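Local coordinates for FeoA (Thermococcus thioreducens, PDB 3E19), which probably takes part in regulating iron uptake, as a small metal-binding beta-barrel protein of the FeoA family with an SH3-like fold, at residues D14-G23 against A69-L77; M34-L45 against I55-I64. All blocks are in the same frame, centred on the assembly; numbering follows the deposited sequence.

Contact 1: residues D14-G23 against A69-L77; sequences DKGIVVNILG and AGRVMVRKL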
loop_
_atom_site.group_PDB
_atom_site.type_symbol
_atom_site.label_atom_id
_atom_site.label_comp_id
_atom_site.label_asym_id
_atom_site.label_seq_id
_atom_site.Cartn_x
_atom_site.Cartn_y
_atom_site.Cartn_z
ATOM N N ASP C 14 -27.125 -11.666 13.339
ATOM C CA ASP C 14 -27.117 -13.078 12.899
ATOM C C ASP C 14 -25.691 -13.542 12.630
ATOM O O ASP C 14 -24.850 -12.761 12.129
ATOM C CB ASP C 14 -27.896 -13.294 11.611
ATOM C CG ASP C 14 -29.360 -13.003 11.748
ATOM O OD1 ASP C 14 -29.835 -12.873 12.896
ATOM O OD2 ASP C 14 -30.028 -12.877 10.692
ATOM N N LYS C 15 -25.429 -14.807 12.949
ATOM C CA LYS C 15 -24.199 -15.483 12.574
ATOM C C LYS C 15 -24.541 -16.794 11.896
ATOM O O LYS C 15 -25.500 -17.471 12.284
ATOM C CB LYS C 15 -23.389 -15.894 13.793
ATOM C CG LYS C 15 -22.927 -14.815 14.710
ATOM C CD LYS C 15 -22.062 -15.451 15.816
ATOM C CE LYS C 15 -20.814 -16.166 15.246
ATOM N NZ LYS C 15 -19.555 -16.050 16.090
ATOM N N GLY C 16 -23.699 -17.200 10.971
ATOM C CA GLY C 16 -23.871 -18.474 10.325
ATOM C C GLY C 16 -22.629 -18.956 9.579
ATOM O O GLY C 16 -21.594 -18.280 9.529
ATOM N N ILE C 17 -22.778 -20.103 8.956
ATOM C CA ILE C 17 -21.710 -20.761 8.211
ATOM C C ILE C 17 -22.162 -20.841 6.774
ATOM O O ILE C 17 -23.263 -21.326 6.486
ATOM C CB ILE C 17 -21.440 -22.211 8.742
ATOM C CG1 ILE C 17 -21.112 -22.215 10.206
ATOM C CG2 ILE C 17 -20.297 -22.892 7.954
ATOM C CD1 ILE C 17 -21.218 -23.627 10.853
ATOM N N VAL C 18 -21.325 -20.404 5.849
ATOM C CA VAL C 18 -21.660 -20.505 4.442
ATOM C C VAL C 18 -21.732 -21.970 4.022
ATOM O O VAL C 18 -20.809 -22.754 4.319
ATOM C CB VAL C 18 -20.614 -19.807 3.545
ATOM C CG1 VAL C 18 -20.995 -19.957 2.085
ATOM C CG2 VAL C 18 -20.409 -18.347 3.986
ATOM N N VAL C 19 -22.787 -22.320 3.290
ATOM C CA VAL C 19 -23.006 -23.705 2.894
ATOM C C VAL C 19 -22.863 -23.852 1.397
ATOM O O VAL C 19 -22.420 -24.893 0.958
ATOM C CB VAL C 19 -24.369 -24.303 3.398
ATOM C CG1 VAL C 19 -24.354 -24.422 4.910
ATOM C CG2 VAL C 19 -25.606 -23.536 2.891
ATOM N N ASN C 20 -23.165 -22.815 0.635
ATOM C CA ASN C 20 -23.197 -22.893 -0.813
ATOM C C ASN C 20 -23.110 -21.519 -1.423
ATOM O O ASN C 20 -23.670 -20.610 -0.890
ATOM C CB ASN C 20 -24.520 -23.473 -1.268
ATOM C CG ASN C 20 -24.472 -24.029 -2.669
ATOM O OD1 ASN C 20 -23.990 -25.155 -2.884
ATOM N ND2 ASN C 20 -25.036 -23.300 -3.611
ATOM N N ILE C 21 -22.420 -21.400 -2.541
ATOM C CA ILE C 21 -22.396 -20.196 -3.326
ATOM C C ILE C 21 -23.159 -20.511 -4.609
ATOM O O ILE C 21 -22.797 -21.448 -5.296
ATOM C CB ILE C 21 -20.937 -19.831 -3.708
ATOM C CG1 ILE C 21 -20.070 -19.630 -2.475
ATOM C CG2 ILE C 21 -20.916 -18.590 -4.602
ATOM C CD1 ILE C 21 -20.644 -18.672 -1.429
ATOM N N LEU C 22 -24.204 -19.751 -4.926
ATOM C CA LEU C 22 -25.004 -19.964 -6.147
ATOM C C LEU C 22 -24.361 -19.219 -7.314
ATOM O O LEU C 22 -23.987 -18.077 -7.162
ATOM C CB LEU C 22 -26.446 -19.442 -5.972
ATOM C CG LEU C 22 -27.182 -19.848 -4.664
ATOM C CD1 LEU C 22 -28.539 -19.157 -4.486
ATOM C CD2 LEU C 22 -27.323 -21.359 -4.519
ATOM N N GLY C 23 -24.219 -19.881 -8.467
ATOM C CA GLY C 23 -23.866 -19.205 -9.726
ATOM C C GLY C 23 -22.512 -19.465 -10.365
ATOM O O GLY C 23 -22.068 -18.712 -11.250
ATOM N N ALA C 69 -25.223 -10.833 -2.234
ATOM C CA ALA C 69 -25.524 -11.517 -0.984
ATOM C C ALA C 69 -26.631 -12.600 -1.113
ATOM O O ALA C 69 -26.612 -13.594 -0.398
ATOM C CB ALA C 69 -25.882 -10.504 0.084
ATOM N N GLY C 70 -27.535 -12.449 -2.071
ATOM C CA GLY C 70 -28.484 -13.489 -2.430
ATOM C C GLY C 70 -27.894 -14.788 -2.936
ATOM O O GLY C 70 -28.543 -15.841 -2.907
ATOM N N ARG C 71 -26.667 -14.733 -3.419
ATOM C CA ARG C 71 -25.961 -15.907 -3.848
ATOM C C ARG C 71 -25.244 -16.667 -2.746
ATOM O O ARG C 71 -24.709 -17.760 -3.024
ATOM C CB ARG C 71 -24.882 -15.569 -4.872
ATOM C CG ARG C 71 -25.353 -14.744 -6.014
ATOM C CD ARG C 71 -26.297 -15.407 -6.958
ATOM N NE ARG C 71 -26.152 -14.644 -8.202
ATOM C CZ ARG C 71 -25.775 -15.128 -9.387
ATOM N NH1 ARG C 71 -25.559 -16.428 -9.572
ATOM N NH2 ARG C 71 -25.669 -14.296 -10.422
ATOM N N VAL C 72 -25.194 -16.114 -1.528
ATOM C CA VAL C 72 -24.516 -16.766 -0.439
ATOM C C VAL C 72 -25.550 -17.509 0.448
ATOM O O VAL C 72 -26.344 -16.868 1.106
ATOM C CB VAL C 72 -23.683 -15.775 0.364
ATOM C CG1 VAL C 72 -22.914 -16.474 1.453
ATOM C CG2 VAL C 72 -22.757 -15.020 -0.535
ATOM N N MET C 73 -25.566 -18.846 0.456
ATOM C CA MET C 73 -26.521 -19.577 1.315
ATOM C C MET C 73 -25.843 -19.903 2.624
ATOM O O MET C 73 -24.734 -20.459 2.654
ATOM C CB MET C 73 -26.980 -20.905 0.635
ATOM C CG MET C 73 -27.728 -20.698 -0.660
ATOM S SD MET C 73 -29.193 -19.642 -0.416
ATOM C CE MET C 73 -29.877 -20.528 1.050
ATOM N N VAL C 74 -26.493 -19.601 3.715
ATOM C CA VAL C 74 -25.855 -19.654 5.003
ATOM C C VAL C 74 -26.728 -20.531 5.897
ATOM O O VAL C 74 -27.964 -20.408 5.870
ATOM C CB VAL C 74 -25.734 -18.246 5.573
ATOM C CG1 VAL C 74 -25.050 -18.225 6.949
ATOM C CG2 VAL C 74 -24.959 -17.389 4.574
ATOM N N ARG C 75 -26.102 -21.391 6.683
ATOM C CA ARG C 75 -26.821 -22.022 7.791
ATOM C C ARG C 75 -26.609 -21.216 9.062
ATOM O O ARG C 75 -25.477 -20.981 9.458
ATOM C CB ARG C 75 -26.384 -23.457 7.986
ATOM C CG ARG C 75 -24.921 -23.719 8.320
ATOM C CD ARG C 75 -24.734 -25.263 8.361
ATOM N NE ARG C 75 -25.398 -25.886 9.506
ATOM C CZ ARG C 75 -25.600 -27.206 9.658
ATOM N NH1 ARG C 75 -26.191 -27.640 10.763
ATOM N NH2 ARG C 75 -25.296 -28.082 8.690
ATOM N N LYS C 76 -27.706 -20.743 9.656
ATOM C CA LYS C 76 -27.648 -19.936 10.873
ATOM C C LYS C 76 -27.170 -20.765 12.033
ATOM O O LYS C 76 -27.450 -21.981 12.122
ATOM C CB LYS C 76 -29.015 -19.346 11.204
ATOM C CG LYS C 76 -29.408 -18.250 10.215
ATOM C CD LYS C 76 -30.831 -17.674 10.472
ATOM C CE LYS C 76 -30.813 -16.524 11.474
ATOM N NZ LYS C 76 -32.158 -15.805 11.473
ATOM N N LEU C 77 -26.455 -20.110 12.929
ATOM C CA LEU C 77 -25.918 -20.788 14.102
ATOM C C LEU C 77 -26.785 -20.556 15.339
ATOM O O LEU C 77 -27.553 -19.590 15.370
ATOM C CB LEU C 77 -24.483 -20.346 14.348
ATOM C CG LEU C 77 -23.546 -21.107 13.422
ATOM C CD1 LEU C 77 -22.161 -20.492 13.516
ATOM C CD2 LEU C 77 -23.542 -22.641 13.752
HETATM O O HOH W 1 -27.309 -16.305 14.469
#
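Ile-17 and Arg-75 pair through both their backbone amides, Ile-17 N to Arg-75 O at 2.9 Å and Arg-75 N to Ile-17 O at 2.8 Å, setting strands 15-21 and 72-76 antiparallel. Two residues on, the pattern changes: Val-19 N donates to Met-73 O at 2.8 Å, Asn-20 N adds only a weak bond to the same oxygen, and Met-73 N donates in turn to Asn-20 O. Farther along, Leu-22 N closes on Arg-71 O.

The Met-73 side chain starts with CB 3.7 Å from Val-19 CG2 and about as far from Asn-20 O. Its CG packs on Leu-22 CD2 at 3.9 Å, and SD comes within 4.2 Å of Leu-22 CD1. Bends at chi2 (-57°) and chi3 (-49°) then lead the CE end away from strand 15-21; the side chain also meets Val-4 and Pro-6 of strand 4-6. Arg-75 CG touches both Ile-17 O and Val-19 CG1, and its CD rests on that same methyl, the two side chains crossing at about a right angle. Ile-17 also sends CD1 to Leu-77 CD2.

On the buried side, Val-18, Val-72 and Val-74 line up. Val-74 CG1 sits 3.6 Å from Gly-16 CA, directly against the backbone. At the strand end, Lys-76 NZ reaches Asp-14 OD2 in a long salt bridge of 3.7 Å, while that oxygen also accepts a hydrogen bond from Gly-11 N.

Val-19 and Asn-20 both facing Met-73 make this a classic beta bulge, here in the antiparallel pairing that brings the C-terminal strand into the sheet of the SH3-like FeoA domain.

Contact 2: residues M34-L45 against I55-I64; sequences MGLTPGATIQVL and ISVGGVRFAI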
loop_
_atom_site.group_PDB
_atom_site.type_symbol
_atom_site.label_atom_id
_atom_site.label_comp_id
_atom_site.label_asym_id
_atom_site.label_seq_id
_atom_site.Cartn_x
_atom_site.Cartn_y
_atom_site.Cartn_z
ATOM N N MET C 34 -14.094 -11.845 -0.313
ATOM C CA MET C 34 -14.652 -11.355 0.970
ATOM C C MET C 34 -14.697 -12.492 1.973
ATOM O O MET C 34 -15.409 -12.426 2.993
ATOM C CB MET C 34 -16.055 -10.791 0.768
ATOM C CG MET C 34 -16.078 -9.400 0.141
ATOM S SD MET C 34 -17.785 -8.798 -0.184
ATOM C CE MET C 34 -18.082 -9.726 -1.682
ATOM N N GLY C 35 -13.952 -13.553 1.661
ATOM C CA GLY C 35 -13.884 -14.741 2.515
ATOM C C GLY C 35 -15.121 -15.632 2.415
ATOM O O GLY C 35 -15.250 -16.596 3.180
ATOM N N LEU C 36 -16.036 -15.331 1.478
ATOM C CA LEU C 36 -17.308 -16.067 1.370
ATOM C C LEU C 36 -17.166 -17.298 0.449
ATOM O O LEU C 36 -17.273 -17.220 -0.786
ATOM C CB LEU C 36 -18.431 -15.133 0.967
ATOM C CG LEU C 36 -18.688 -13.978 1.913
ATOM C CD1 LEU C 36 -19.605 -12.919 1.266
ATOM C CD2 LEU C 36 -19.242 -14.525 3.238
ATOM N N THR C 37 -16.823 -18.401 1.108
ATOM C CA THR C 37 -16.645 -19.724 0.553
ATOM C C THR C 37 -17.269 -20.721 1.568
ATOM O O THR C 37 -17.359 -20.406 2.756
ATOM C CB THR C 37 -15.097 -20.025 0.382
ATOM O OG1 THR C 37 -14.895 -21.213 -0.313
ATOM C CG2 THR C 37 -14.428 -20.190 1.662
ATOM N N PRO C 38 -17.697 -21.907 1.107
ATOM C CA PRO C 38 -18.252 -22.850 2.057
ATOM C C PRO C 38 -17.378 -23.151 3.253
ATOM O O PRO C 38 -16.175 -23.414 3.132
ATOM C CB PRO C 38 -18.570 -24.073 1.186
ATOM C CG PRO C 38 -18.877 -23.488 -0.109
ATOM C CD PRO C 38 -17.767 -22.452 -0.259
ATOM N N GLY C 39 -17.980 -22.995 4.423
ATOM C CA GLY C 39 -17.373 -23.275 5.707
ATOM C C GLY C 39 -16.943 -22.057 6.473
ATOM O O GLY C 39 -16.736 -22.126 7.647
ATOM N N ALA C 40 -16.781 -20.918 5.812
ATOM C CA ALA C 40 -16.509 -19.666 6.507
ATOM C C ALA C 40 -17.700 -19.246 7.356
ATOM O O ALA C 40 -18.841 -19.523 6.988
ATOM C CB ALA C 40 -16.132 -18.527 5.469
ATOM N N THR C 41 -17.411 -18.569 8.486
ATOM C CA THR C 41 -18.418 -18.027 9.391
ATOM C C THR C 41 -18.548 -16.533 9.139
ATOM O O THR C 41 -17.574 -15.823 8.920
ATOM C CB THR C 41 -18.071 -18.337 10.847
ATOM O OG1 THR C 41 -18.006 -19.761 11.007
ATOM C CG2 THR C 41 -19.071 -17.746 11.841
ATOM N N ILE C 42 -19.782 -16.095 9.095
ATOM C CA ILE C 42 -20.108 -14.729 8.820
ATOM C C ILE C 42 -20.962 -14.195 9.969
ATOM O O ILE C 42 -21.824 -14.914 10.499
ATOM C CB ILE C 42 -20.796 -14.611 7.409
ATOM C CG1 ILE C 42 -21.497 -13.267 7.217
ATOM C CG2 ILE C 42 -21.783 -15.704 7.122
ATOM C CD1 ILE C 42 -21.646 -12.971 5.794
ATOM N N GLN C 43 -20.688 -12.955 10.369
ATOM C CA GLN C 43 -21.601 -12.191 11.188
ATOM C C GLN C 43 -22.084 -10.975 10.459
ATOM O O GLN C 43 -21.297 -10.236 9.861
ATOM C CB GLN C 43 -20.968 -11.723 12.487
ATOM C CG GLN C 43 -22.009 -11.114 13.455
ATOM C CD GLN C 43 -21.356 -10.542 14.703
ATOM O OE1 GLN C 43 -21.939 -9.697 15.410
ATOM N NE2 GLN C 43 -20.121 -10.964 14.960
ATOM N N VAL C 44 -23.392 -10.767 10.540
ATOM C CA VAL C 44 -24.011 -9.623 9.944
ATOM C C VAL C 44 -23.985 -8.514 10.987
ATOM O O VAL C 44 -24.436 -8.727 12.120
ATOM C CB VAL C 44 -25.414 -9.943 9.528
ATOM C CG1 VAL C 44 -26.054 -8.694 8.874
ATOM C CG2 VAL C 44 -25.347 -11.168 8.574
ATOM N N LEU C 45 -23.412 -7.375 10.599
ATOM C CA LEU C 45 -23.225 -6.233 11.502
ATOM C C LEU C 45 -24.262 -5.136 11.278
ATOM O O LEU C 45 -24.682 -4.510 12.220
ATOM C CB LEU C 45 -21.834 -5.632 11.326
ATOM C CG LEU C 45 -20.624 -6.532 11.556
ATOM C CD1 LEU C 45 -19.387 -5.691 11.571
ATOM C CD2 LEU C 45 -20.722 -7.286 12.857
ATOM N N ILE C 55 -20.827 -7.010 6.800
ATOM C CA ILE C 55 -20.510 -8.268 7.451
ATOM C C ILE C 55 -19.094 -8.282 8.006
ATOM O O ILE C 55 -18.231 -7.493 7.613
ATOM C CB ILE C 55 -20.653 -9.494 6.473
ATOM C CG1 ILE C 55 -19.637 -9.392 5.323
ATOM C CG2 ILE C 55 -22.079 -9.567 5.872
ATOM C CD1 ILE C 55 -19.600 -10.588 4.287
ATOM N N SER C 56 -18.854 -9.251 8.882
ATOM C CA SER C 56 -17.538 -9.559 9.371
ATOM C C SER C 56 -17.244 -11.045 9.098
ATOM O O SER C 56 -18.060 -11.929 9.441
ATOM C CB SER C 56 -17.508 -9.251 10.853
ATOM O OG SER C 56 -16.372 -9.793 11.468
ATOM N N VAL C 57 -16.105 -11.293 8.450
ATOM C CA VAL C 57 -15.601 -12.649 8.098
ATOM C C VAL C 57 -14.150 -12.748 8.564
ATOM O O VAL C 57 -13.309 -11.975 8.141
ATOM C CB VAL C 57 -15.709 -12.948 6.593
ATOM C CG1 VAL C 57 -15.455 -14.463 6.302
ATOM C CG2 VAL C 57 -17.061 -12.589 6.097
ATOM N N GLY C 58 -13.889 -13.662 9.506
ATOM C CA GLY C 58 -12.555 -13.849 10.045
ATOM C C GLY C 58 -12.004 -12.601 10.672
ATOM O O GLY C 58 -10.785 -12.341 10.580
ATOM N N GLY C 59 -12.893 -11.821 11.290
ATOM C CA GLY C 59 -12.546 -10.547 11.857
ATOM C C GLY C 59 -12.342 -9.395 10.890
ATOM O O GLY C 59 -11.885 -8.350 11.306
ATOM N N VAL C 60 -12.666 -9.557 9.610
ATOM C CA VAL C 60 -12.498 -8.503 8.639
ATOM C C VAL C 60 -13.879 -8.040 8.153
ATOM O O VAL C 60 -14.744 -8.882 7.820
ATOM C CB VAL C 60 -11.643 -8.975 7.426
ATOM C CG1 VAL C 60 -11.524 -7.866 6.377
ATOM C CG2 VAL C 60 -10.257 -9.512 7.920
ATOM N N ARG C 61 -14.068 -6.712 8.088
ATOM C CA ARG C 61 -15.348 -6.136 7.692
ATOM C C ARG C 61 -15.455 -5.877 6.187
ATOM O O ARG C 61 -14.551 -5.315 5.568
ATOM C CB ARG C 61 -15.652 -4.854 8.513
ATOM C CG ARG C 61 -15.811 -5.189 10.012
ATOM C CD ARG C 61 -16.285 -4.001 10.915
ATOM N NE ARG C 61 -16.841 -2.841 10.194
ATOM C CZ ARG C 61 -17.774 -2.017 10.698
ATOM N NH1 ARG C 61 -18.210 -0.975 9.990
ATOM N NH2 ARG C 61 -18.291 -2.235 11.905
ATOM N N PHE C 62 -16.593 -6.261 5.616
ATOM C CA PHE C 62 -16.884 -6.029 4.227
ATOM C C PHE C 62 -18.288 -5.482 4.056
ATOM O O PHE C 62 -19.184 -5.828 4.805
ATOM C CB PHE C 62 -16.760 -7.344 3.424
ATOM C CG PHE C 62 -15.379 -7.833 3.318
ATOM C CD1 PHE C 62 -14.483 -7.204 2.454
ATOM C CD2 PHE C 62 -14.932 -8.900 4.112
ATOM C CE1 PHE C 62 -13.150 -7.620 2.376
ATOM C CE2 PHE C 62 -13.609 -9.318 4.013
ATOM C CZ PHE C 62 -12.728 -8.669 3.128
ATOM N N ALA C 63 -18.494 -4.696 3.008
ATOM C CA ALA C 63 -19.842 -4.315 2.554
ATOM C C ALA C 63 -20.159 -5.165 1.350
ATOM O O ALA C 63 -19.302 -5.349 0.441
ATOM C CB ALA C 63 -19.883 -2.862 2.161
ATOM N N ILE C 64 -21.369 -5.700 1.321
ATOM C CA ILE C 64 -21.810 -6.466 0.192
ATOM C C ILE C 64 -23.185 -5.984 -0.232
ATOM O O ILE C 64 -23.974 -5.533 0.599
ATOM C CB ILE C 64 -21.811 -7.993 0.578
ATOM C CG1 ILE C 64 -22.133 -8.867 -0.618
ATOM C CG2 ILE C 64 -22.715 -8.307 1.822
ATOM C CD1 ILE C 64 -21.747 -10.370 -0.364
#
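Gln-43 and Ser-56 hold the two strands together with a reciprocal pair of backbone hydrogen bonds: Gln-43 N to Ser-56 O at 3.0 Å, and Ser-56 N to Gln-43 O at 2.8 Å. Both donors lie in the acceptor's carbonyl plane, and the first bond is almost straight at 173°. This is the antiparallel hairpin of strands 41-46 and 53-57; a type I' turn from Val-57 to Val-60 then leads into strand 60-64, so that three successive strands form a meander. Supporting the pair, Gln-43 O also receives the CA-H of Ile-55.

On the face that carries Ile-42 and Ile-55, Ile-42 stretches out with CG1 anti to its own N (chi1 165°), which drives CD1 hard against Ile-55: CG2 of Ile-55 is 3.4 Å from it, closer than usual van der Waals contact. Ile-55 CD1 continues inward to Leu-36, meeting Leu-36 CD1 tip to tip at 3.8 Å. The same Leu-36 methyl meets Ile-64 CD1 end-on, bringing strand 60-64 into one apolar cluster that Leu-31 of helix 24-32 also joins. Val-57 turns its methyls toward the carbonyl oxygens of Met-34, Gly-35 and Thr-41. Gly-35, at positive phi, is the C-prime residue of the Schellman motif that ends the helix, so the chain turns off here toward Leu-36.

On the outer side, Leu-45 CD1 meets the bent Arg-61 chain obliquely, 3.6 Å from Arg-61 CD and as near to its NH2. Val-32 of a second subunit packs against Phe-62. Met-34 crosses that ring from within the chain: its CG sits over one face, offset toward the rim, 3.9 Å from the Phe-62 ring centroid, while SD stands obliquely to the ring in a Met-aromatic contact.

Overall arrangement
Both contacts belong to one antiparallel sheet, and their centres lie about 10 Å apart. Contact 1 brings together distant parts of the sequence, strand 15-21 and the C-terminal strand 72-76; both segments of contact 2, with the meander of strands 41-46, 53-57 and 60-64, fall between them along the chain. Strands 15-21 and 41-46 are neighbours, so the contacts meet directly: Val-18 N and O probably hydrogen-bond to Ala-40 O and Gly-39 N. Helix 24-32 touches side chains of both, with Leu-31 reaching Ile-21 and Val-72 as well as Leu-36 and Ile-64. Other subunits pack against contact 2 of this chain, one through its own Leu-22 on Ala-63, while none touches this chain's contact 1.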